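Local coordinates for protein putative D-lactate dehydrogenase (Chlamydomonas reinhardtii, PDB 4ZGS) that probably reduces pyruvate to D-lactate with NADH, as a member of the D-isomer specific 2-hydroxyacid dehydrogenase family, at residues Glu28-Val32 with Ala356-Arg362; Asp80-Val86 with Lys104-Cys110; Ile95-Ala99 with Glu123-Arg127. All coordinates share one frame; numbering follows the deposited sequence.

Contact 1 of 3, residues Glu28-Val32 with Ala356-Arg362; sequences EAAKV and ADYVLDR
Val32 and Glu28, one turn apart on the N-terminal helix 26-33, meet Ala356, Val359 and Leu360 where the long helix 341-359 runs out. That second helix ends in a Schellman motif: Asp361 takes a positive phi (65°), and the backbone N of Arg362 returns to Asp357 O at 2.7 Å.

Apolar packing makes up the middle. The CG2 branch of Val32, whose modelled place is not exact, meets three partners, nearest CG of Leu360 at 4.0 Å, with Val359 CG1 and Ala356 CB slightly farther off. The Val32 and Leu360 side chains cross at about a right angle. Val359 lays CG1 against the backbone of the facing helix, 3.9 Å from Val32 CA; this methyl stands anti to its own N (chi1 171°). One turn back along helix 26-33, Leu360 CD1 approaches Glu28 CB at 3.8 Å. Val32, which is buried, also packs on Phe58.

The extended aliphatic chain of Lys31 slides past Val359 in the opposite direction, bringing CE to 3.7 Å from the Val359 carbonyl O.

Charged groups lie at the exposed margin. Arg362 reaches back over the helix end, and its NH1 makes a salt bridge with Asp357 OD1 whose hydrogen bond is weak; Gln353 also holds that oxygen. NH2 of Arg362 makes a long salt bridge, 3.7 Å, with OE1 of Glu28, which lies at the guanidinium edge near its plane, the carboxylate turned 61° from it. A water spans the same pair, accepting from Arg362 NH2 at 2.9 Å and donating to Glu28 OE1 at 3.2 Å.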
loop_
_atom_site.group_PDB
_atom_site.type_symbol
_atom_site.label_atom_id
_atom_site.label_comp_id
_atom_site.label_asym_id
_atom_site.label_seq_id
_atom_site.Cartn_x
_atom_site.Cartn_y
_atom_site.Cartn_z
ATOM N N GLU A 28 21.710 19.768 44.566
ATOM C CA GLU A 28 20.352 19.413 44.192
ATOM C C GLU A 28 20.329 18.479 43.019
ATOM O O GLU A 28 19.363 17.745 42.843
ATOM C CB GLU A 28 19.538 20.653 43.837
ATOM C CG GLU A 28 19.508 21.716 44.924
ATOM C CD GLU A 28 19.427 23.118 44.345
ATOM O OE1 GLU A 28 18.407 23.422 43.679
ATOM O OE2 GLU A 28 20.388 23.900 44.539
ATOM N N ALA A 29 21.389 18.484 42.216
ATOM C CA ALA A 29 21.425 17.557 41.090
ATOM C C ALA A 29 21.758 16.143 41.559
ATOM O O ALA A 29 21.233 15.170 41.038
ATOM C CB ALA A 29 22.420 18.033 40.034
ATOM N N ALA A 30 22.576 16.038 42.597
ATOM C CA ALA A 30 22.947 14.731 43.115
ATOM C C ALA A 30 21.780 14.109 43.848
ATOM O O ALA A 30 21.549 12.897 43.762
ATOM C CB ALA A 30 24.160 14.851 44.055
ATOM N N LYS A 31 21.004 14.961 44.512
ATOM C CA LYS A 31 19.829 14.491 45.212
ATOM C C LYS A 31 18.759 14.100 44.183
ATOM O O LYS A 31 18.120 13.049 44.315
ATOM C CB LYS A 31 19.325 15.548 46.191
ATOM C CG LYS A 31 17.982 15.224 46.836
ATOM C CD LYS A 31 17.616 16.270 47.887
ATOM C CE LYS A 31 16.257 16.005 48.539
ATOM N NZ LYS A 31 15.932 17.104 49.518
ATOM N N VAL A 32 18.607 14.903 43.131
ATOM C CA VAL A 32 17.642 14.568 42.083
ATOM C C VAL A 32 18.059 13.272 41.390
ATOM O O VAL A 32 17.233 12.399 41.143
ATOM C CB VAL A 32 17.523 15.673 41.034
ATOM C CG1 VAL A 32 16.766 15.149 39.781
ATOM C CG2 VAL A 32 16.868 16.916 41.638
ATOM N N ALA A 356 11.936 16.863 39.168
ATOM C CA ALA A 356 12.912 17.564 39.995
ATOM C C ALA A 356 12.210 18.384 41.054
ATOM O O ALA A 356 12.595 18.328 42.226
ATOM C CB ALA A 356 13.806 18.440 39.153
ATOM N N ASP A 357 11.170 19.120 40.663
ATOM C CA ASP A 357 10.429 19.944 41.626
ATOM C C ASP A 357 9.863 19.094 42.752
ATOM O O ASP A 357 9.927 19.491 43.927
ATOM C CB ASP A 357 9.260 20.680 40.975
ATOM C CG ASP A 357 9.692 21.758 40.015
ATOM O OD1 ASP A 357 10.879 22.173 40.025
ATOM O OD2 ASP A 357 8.799 22.200 39.265
ATOM N N TYR A 358 9.307 17.937 42.372
ATOM C CA TYR A 358 8.781 16.958 43.318
ATOM C C TYR A 358 9.881 16.533 44.301
ATOM O O TYR A 358 9.671 16.554 45.509
ATOM C CB TYR A 358 8.191 15.719 42.610
ATOM C CG TYR A 358 7.979 14.597 43.601
ATOM C CD1 TYR A 358 6.957 14.687 44.544
ATOM C CD2 TYR A 358 8.807 13.476 43.629
ATOM C CE1 TYR A 358 6.759 13.699 45.487
ATOM C CE2 TYR A 358 8.610 12.476 44.569
ATOM C CZ TYR A 358 7.580 12.598 45.495
ATOM O OH TYR A 358 7.363 11.625 46.445
ATOM N N VAL A 359 11.031 16.122 43.766
ATOM C CA VAL A 359 12.182 15.688 44.555
ATOM C C VAL A 359 12.736 16.796 45.487
ATOM O O VAL A 359 13.137 16.548 46.638
ATOM C CB VAL A 359 13.332 15.229 43.632
ATOM C CG1 VAL A 359 14.607 14.998 44.479
ATOM C CG2 VAL A 359 12.932 13.961 42.825
ATOM N N LEU A 360 12.745 18.019 44.967
ATOM C CA LEU A 360 13.288 19.164 45.662
ATOM C C LEU A 360 12.197 19.791 46.485
ATOM O O LEU A 360 12.394 20.836 47.111
ATOM C CB LEU A 360 13.850 20.170 44.668
ATOM C CG LEU A 360 15.117 19.672 43.995
ATOM C CD1 LEU A 360 15.751 20.788 43.171
ATOM C CD2 LEU A 360 16.058 19.156 45.093
ATOM N N ASP A 361 11.029 19.162 46.475
ATOM C CA ASP A 361 9.966 19.623 47.352
ATOM C C ASP A 361 9.446 21.025 47.032
ATOM O O ASP A 361 8.947 21.717 47.918
ATOM C CB ASP A 361 10.452 19.577 48.795
ATOM C CG ASP A 361 9.321 19.558 49.775
ATOM O OD1 ASP A 361 8.205 19.179 49.353
ATOM O OD2 ASP A 361 9.541 19.933 50.955
ATOM N N ARG A 362 9.596 21.447 45.776
ATOM C CA ARG A 362 9.079 22.735 45.309
ATOM C C ARG A 362 7.575 22.649 45.034
ATOM O O ARG A 362 7.022 21.562 44.965
ATOM C CB ARG A 362 9.817 23.175 44.049
ATOM C CG ARG A 362 11.291 23.509 44.235
ATOM C CD ARG A 362 11.894 23.710 42.849
ATOM N NE ARG A 362 13.340 23.900 42.850
ATOM C CZ ARG A 362 14.054 24.156 41.756
ATOM N NH1 ARG A 362 13.459 24.233 40.565
ATOM N NH2 ARG A 362 15.370 24.317 41.847
HETATM O O HOH W 1 15.721 24.761 44.732
#

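Contact 2 of 3, residues Asp80-Val86 with Lys104-Cys110; sequences DVAVLFV and KLIALRC
Phe85 and Arg109 form a stacked pair: the guanidinium lies flat on one face of the ring, centres 4.3 Å apart and planes 19° off parallel. It sits offset toward the rim, so that NH2 is over the ring near CG at 3.6 Å. The opposite face takes CG1 of Val86, also displaced toward the rim. Cys110 approaches the same ring obliquely, with CB 3.5 Å from CE1 and SG 5.0 Å from the centroid, a sulfur-aromatic contact. The Arg109 chain bends at chi2 and chi3 to bring the guanidinium over Phe85, though the exact path of its CG is doubtful.

Leading up to these groups along the chain is a regular parallel ladder, Val81 to Leu84 against Leu105 to Leu108. Ala82 makes two bonds to the same strand, its N to Leu105 O and its O from Ala107 N, each at 2.9 Å. Leu84 repeats the pattern, its N to Ala107 O and its O from Arg109 N. Asp80 O starts the ladder with only weak bonds to the N atoms of Lys104 and Leu105.

Side chains alternate. Val81 and Leu105 lie side by side, pointing the same way, on the face that Val83 and Ala107 share; on the other face Leu84 CD2 presses close to Ile106 CG2 at 3.4 Å.

The two strands belong to the beta-alpha-beta unit through helix 92-101, in the parallel sheet of the catalytic domain. Strand 36-39 flanks 81-84, strand 127-129 flanks 105-108, and helix 341-359 covers the Val81 and Ala107 face. Beyond the strand ends, Phe85 also packs on Leu168 of the second subunit.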
loop_
_atom_site.group_PDB
_atom_site.type_symbol
_atom_site.label_atom_id
_atom_site.label_comp_id
_atom_site.label_asym_id
_atom_site.label_seq_id
_atom_site.Cartn_x
_atom_site.Cartn_y
_atom_site.Cartn_z
ATOM N N ASP A 80 10.642 5.139 42.561
ATOM C CA ASP A 80 10.061 6.335 43.144
ATOM C C ASP A 80 8.966 6.994 42.326
ATOM O O ASP A 80 7.957 7.445 42.868
ATOM C CB ASP A 80 11.191 7.318 43.403
ATOM C CG ASP A 80 12.235 6.726 44.320
ATOM O OD1 ASP A 80 11.869 6.310 45.441
ATOM O OD2 ASP A 80 13.408 6.635 43.900
ATOM N N VAL A 81 9.175 7.035 41.013
ATOM C CA VAL A 81 8.261 7.712 40.104
ATOM C C VAL A 81 8.023 6.878 38.861
ATOM O O VAL A 81 8.958 6.315 38.273
ATOM C CB VAL A 81 8.778 9.119 39.706
ATOM C CG1 VAL A 81 10.265 9.088 39.451
ATOM C CG2 VAL A 81 8.017 9.663 38.501
ATOM N N ALA A 82 6.753 6.780 38.485
ATOM C CA ALA A 82 6.362 6.041 37.292
ATOM C C ALA A 82 6.020 7.034 36.178
ATOM O O ALA A 82 5.184 7.914 36.367
ATOM C CB ALA A 82 5.168 5.114 37.595
ATOM N N VAL A 83 6.695 6.933 35.038
ATOM C CA VAL A 83 6.317 7.774 33.917
ATOM C C VAL A 83 5.396 7.032 32.953
ATOM O O VAL A 83 5.742 5.985 32.389
ATOM C CB VAL A 83 7.528 8.305 33.156
ATOM C CG1 VAL A 83 7.049 9.264 32.071
ATOM C CG2 VAL A 83 8.472 9.036 34.101
ATOM N N LEU A 84 4.240 7.642 32.730
ATOM C CA LEU A 84 3.113 7.038 32.041
ATOM C C LEU A 84 2.651 7.936 30.901
ATOM O O LEU A 84 2.969 9.121 30.850
ATOM C CB LEU A 84 1.942 6.833 33.012
ATOM C CG LEU A 84 1.887 5.701 34.032
ATOM C CD1 LEU A 84 3.241 5.483 34.654
ATOM C CD2 LEU A 84 0.855 6.036 35.099
ATOM N N PHE A 85 1.864 7.358 30.007
ATOM C CA PHE A 85 1.353 8.038 28.839
ATOM C C PHE A 85 -0.139 7.763 28.809
ATOM O O PHE A 85 -0.661 7.065 29.690
ATOM C CB PHE A 85 2.077 7.571 27.574
ATOM C CG PHE A 85 1.770 8.385 26.348
ATOM C CD1 PHE A 85 1.843 9.778 26.371
ATOM C CD2 PHE A 85 1.436 7.746 25.151
ATOM C CE1 PHE A 85 1.559 10.530 25.234
ATOM C CE2 PHE A 85 1.161 8.480 24.011
ATOM C CZ PHE A 85 1.225 9.885 24.050
ATOM N N VAL A 86 -0.827 8.342 27.827
ATOM C CA VAL A 86 -2.280 8.292 27.764
ATOM C C VAL A 86 -2.787 6.850 27.667
ATOM O O VAL A 86 -3.843 6.531 28.210
ATOM C CB VAL A 86 -2.806 9.126 26.567
ATOM C CG1 VAL A 86 -2.350 8.515 25.258
ATOM C CG2 VAL A 86 -4.322 9.268 26.609
ATOM N N LYS A 104 5.659 7.165 44.786
ATOM C CA LYS A 104 4.820 8.277 45.243
ATOM C C LYS A 104 4.475 9.315 44.176
ATOM O O LYS A 104 3.672 10.204 44.439
ATOM C CB LYS A 104 5.471 9.022 46.417
ATOM C CG LYS A 104 5.381 8.351 47.770
ATOM C CD LYS A 104 6.179 7.069 47.893
ATOM C CE LYS A 104 5.996 6.480 49.296
ATOM N NZ LYS A 104 6.760 5.222 49.503
ATOM N N LEU A 105 5.007 9.186 42.966
ATOM C CA LEU A 105 4.699 10.179 41.937
ATOM C C LEU A 105 4.455 9.538 40.587
ATOM O O LEU A 105 5.223 8.685 40.126
ATOM C CB LEU A 105 5.826 11.206 41.815
ATOM C CG LEU A 105 5.590 12.250 40.731
ATOM C CD1 LEU A 105 4.471 13.175 41.182
ATOM C CD2 LEU A 105 6.854 13.033 40.475
ATOM N N ILE A 106 3.380 9.961 39.943
ATOM C CA ILE A 106 3.135 9.534 38.591
ATOM C C ILE A 106 3.286 10.729 37.679
ATOM O O ILE A 106 2.574 11.722 37.840
ATOM C CB ILE A 106 1.721 8.909 38.445
ATOM C CG1 ILE A 106 1.696 7.496 39.031
ATOM C CG2 ILE A 106 1.268 8.889 36.970
ATOM C CD1 ILE A 106 0.314 6.908 39.123
ATOM N N ALA A 107 4.201 10.638 36.716
ATOM C CA ALA A 107 4.377 11.720 35.731
ATOM C C ALA A 107 3.881 11.296 34.364
ATOM O O ALA A 107 4.387 10.345 33.766
ATOM C CB ALA A 107 5.834 12.146 35.634
ATOM N N LEU A 108 2.874 12.004 33.875
ATOM C CA LEU A 108 2.370 11.787 32.542
ATOM C C LEU A 108 3.256 12.558 31.560
ATOM O O LEU A 108 3.526 13.736 31.762
ATOM C CB LEU A 108 0.918 12.264 32.422
ATOM C CG LEU A 108 -0.315 11.548 33.013
ATOM C CD1 LEU A 108 -0.322 10.018 32.759
ATOM C CD2 LEU A 108 -0.513 11.860 34.465
ATOM N N ARG A 109 3.667 11.886 30.492
ATOM C CA ARG A 109 4.459 12.431 29.394
ATOM C C ARG A 109 3.465 13.066 28.445
ATOM O O ARG A 109 3.714 13.143 27.240
ATOM C CB ARG A 109 5.251 11.368 28.627
ATOM C CG ARG A 109 6.176 10.461 29.359
ATOM C CD ARG A 109 5.960 9.003 28.892
ATOM N NE ARG A 109 5.826 8.977 27.457
ATOM C CZ ARG A 109 5.377 7.958 26.734
ATOM N NH1 ARG A 109 5.044 6.803 27.297
ATOM N NH2 ARG A 109 5.273 8.109 25.421
ATOM N N CYS A 110 2.258 13.300 28.942
ATOM C CA CYS A 110 1.164 13.815 28.118
ATOM C C CYS A 110 0.305 14.815 28.903
ATOM O O CYS A 110 0.547 15.050 30.067
ATOM C CB CYS A 110 0.291 12.649 27.645
ATOM S SG CYS A 110 -0.293 11.651 29.067
#

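Contact 3 of 3, residues Ile95-Ala99 with Glu123-Arg127; sequences IKELA and EHGVR
Ala99, Lys96 and Ile95 pack on His124 and Val126 in a small, partly buried helix-to-helix-end contact: one side of helix 92-101 rests against the last turn of helix 118-124 and the strand entry that follows. It lies in the catalytic domain, away from the bound cofactor, and works by van der Waals and CH-pi contact.

The imidazole of His124 carries most of it. One face lies under the helix backbone at Lys96, whose CA stands 4.1 Å from the ring centroid and 24° off the normal, a CH-pi contact placed toward the rim. Lys96 CG then passes NE2 of His124 at 3.5 Å. Since CG of this lysine is anti to the backbone N (chi1 -171°) and the rest of the chain is extended, the ammonium is carried off beyond the ring, with NZ of Lys96 5.7 Å from NE2 of His124. ND1 is hydrogen-bonded to the carbonyl O of Ala120, in the same helix as His124, which should fix the rotation of the ring.

Close to the backbone the fit is tight. CB of Ala99 meets CB of His124 at 3.4 Å, and the CA atoms of Ala99 and His124, 5.8 Å apart, are the closest CA pair of the two segments. Val126 CG2 touches the same Ala99 methyl at 4.1 Å; CG2 of Ile95 spans both partners, 4.2 Å from His124 CB and 4.3 Å from Val126 CG2.

Gly125 turns the chain between them: its positive phi (83°) belongs to a Schellman motif ending helix 118-124. From there Arg127 enters strand 127-129, bonded by its backbone to Ile106 of strand 105-108 and to Lys104 just before it. Ile95 also packs on Ala120 and Cys121 of helix 118-124, and Val126 on Ile106.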
loop_
_atom_site.group_PDB
_atom_site.type_symbol
_atom_site.label_atom_id
_atom_site.label_comp_id
_atom_site.label_asym_id
_atom_site.label_seq_id
_atom_site.Cartn_x
_atom_site.Cartn_y
_atom_site.Cartn_z
ATOM N N ILE A 95 -3.233 1.437 40.687
ATOM C CA ILE A 95 -2.698 2.442 41.602
ATOM C C ILE A 95 -2.416 1.736 42.921
ATOM O O ILE A 95 -1.535 2.131 43.683
ATOM C CB ILE A 95 -3.638 3.650 41.809
ATOM C CG1 ILE A 95 -3.549 4.612 40.616
ATOM C CG2 ILE A 95 -3.200 4.453 43.023
ATOM C CD1 ILE A 95 -4.669 4.501 39.602
ATOM N N LYS A 96 -3.152 0.660 43.176
ATOM C CA LYS A 96 -3.000 -0.028 44.439
ATOM C C LYS A 96 -1.656 -0.727 44.423
ATOM O O LYS A 96 -0.927 -0.703 45.408
ATOM C CB LYS A 96 -4.132 -1.041 44.662
ATOM C CG LYS A 96 -4.156 -1.649 46.061
ATOM C CD LYS A 96 -5.373 -2.558 46.283
ATOM C CE LYS A 96 -5.401 -3.107 47.707
ATOM N NZ LYS A 96 -6.586 -3.969 47.984
ATOM N N GLU A 97 -1.289 -1.284 43.277
ATOM C CA GLU A 97 -0.045 -2.032 43.227
ATOM C C GLU A 97 1.179 -1.149 43.076
ATOM O O GLU A 97 2.236 -1.459 43.625
ATOM C CB GLU A 97 -0.099 -3.036 42.066
ATOM C CG GLU A 97 -1.149 -4.100 42.278
ATOM C CD GLU A 97 -0.981 -4.760 43.609
ATOM O OE1 GLU A 97 0.171 -5.104 43.931
ATOM O OE2 GLU A 97 -1.979 -4.896 44.349
ATOM N N LEU A 98 0.995 0.016 42.465
ATOM C CA LEU A 98 2.078 0.985 42.376
ATOM C C LEU A 98 2.378 1.590 43.725
ATOM O O LEU A 98 3.537 1.847 44.038
ATOM C CB LEU A 98 1.760 2.103 41.378
ATOM C CG LEU A 98 1.781 1.716 39.904
ATOM C CD1 LEU A 98 1.463 2.912 38.991
ATOM C CD2 LEU A 98 3.139 1.120 39.581
ATOM N N ALA A 99 1.343 1.800 44.527
ATOM C CA ALA A 99 1.547 2.353 45.853
ATOM C C ALA A 99 2.445 1.446 46.693
ATOM O O ALA A 99 3.422 1.909 47.287
ATOM C CB ALA A 99 0.202 2.568 46.558
ATOM N N GLU A 123 -6.012 7.988 47.896
ATOM C CA GLU A 123 -6.125 7.020 48.981
ATOM C C GLU A 123 -4.796 6.316 49.258
ATOM O O GLU A 123 -4.501 5.956 50.396
ATOM C CB GLU A 123 -7.213 5.983 48.648
ATOM C CG GLU A 123 -8.645 6.536 48.675
ATOM C CD GLU A 123 -9.695 5.537 48.189
ATOM O OE1 GLU A 123 -9.332 4.376 47.905
ATOM O OE2 GLU A 123 -10.885 5.917 48.092
ATOM N N HIS A 124 -3.999 6.125 48.210
ATOM C CA HIS A 124 -2.742 5.384 48.313
ATOM C C HIS A 124 -1.467 6.233 48.407
ATOM O O HIS A 124 -0.360 5.689 48.381
ATOM C CB HIS A 124 -2.649 4.390 47.158
ATOM C CG HIS A 124 -3.676 3.306 47.241
ATOM N ND1 HIS A 124 -4.992 3.499 46.875
ATOM C CD2 HIS A 124 -3.597 2.035 47.698
ATOM C CE1 HIS A 124 -5.671 2.385 47.077
ATOM N NE2 HIS A 124 -4.848 1.480 47.574
ATOM N N GLY A 125 -1.612 7.553 48.477
ATOM C CA GLY A 125 -0.462 8.408 48.718
ATOM C C GLY A 125 0.340 8.728 47.472
ATOM O O GLY A 125 1.457 9.246 47.538
ATOM N N VAL A 126 -0.219 8.379 46.322
ATOM C CA VAL A 126 0.423 8.652 45.042
ATOM C C VAL A 126 0.019 10.034 44.483
ATOM O O VAL A 126 -1.169 10.367 44.442
ATOM C CB VAL A 126 0.069 7.535 44.017
ATOM C CG1 VAL A 126 0.765 7.770 42.649
ATOM C CG2 VAL A 126 0.409 6.164 44.598
ATOM N N ARG A 127 1.000 10.832 44.059
ATOM C CA ARG A 127 0.717 12.149 43.484
ATOM C C ARG A 127 0.928 12.095 41.979
ATOM O O ARG A 127 1.869 11.454 41.499
ATOM C CB ARG A 127 1.602 13.229 44.097
ATOM C CG ARG A 127 1.491 13.296 45.589
ATOM C CD ARG A 127 2.405 14.331 46.169
ATOM N NE ARG A 127 2.073 15.683 45.755
ATOM C CZ ARG A 127 2.752 16.752 46.158
ATOM N NH1 ARG A 127 3.780 16.605 46.987
ATOM N NH2 ARG A 127 2.397 17.964 45.756
#

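In the fold
All three contacts lie on the same side of the chain's centre, with contact 2 between the others: its centre is about 16 Å from that of contact 1 and 12 Å from that of contact 3. Contact 1 joins segments near the two ends of the modelled chain, bracketing the others in sequence. The segments of contacts 2 and 3 alternate along the chain: strand 81-84, helix 92-101, strand 105-108, then 123-127. Tyr358 ties contact 1 to the sheet by packing on Lys104 and Leu105, while Arg127 extends it beyond 105-108. Helix 341-359 thus returns the chain, after the NAD-binding domain, to the parallel sheet where it began, completing the catalytic domain.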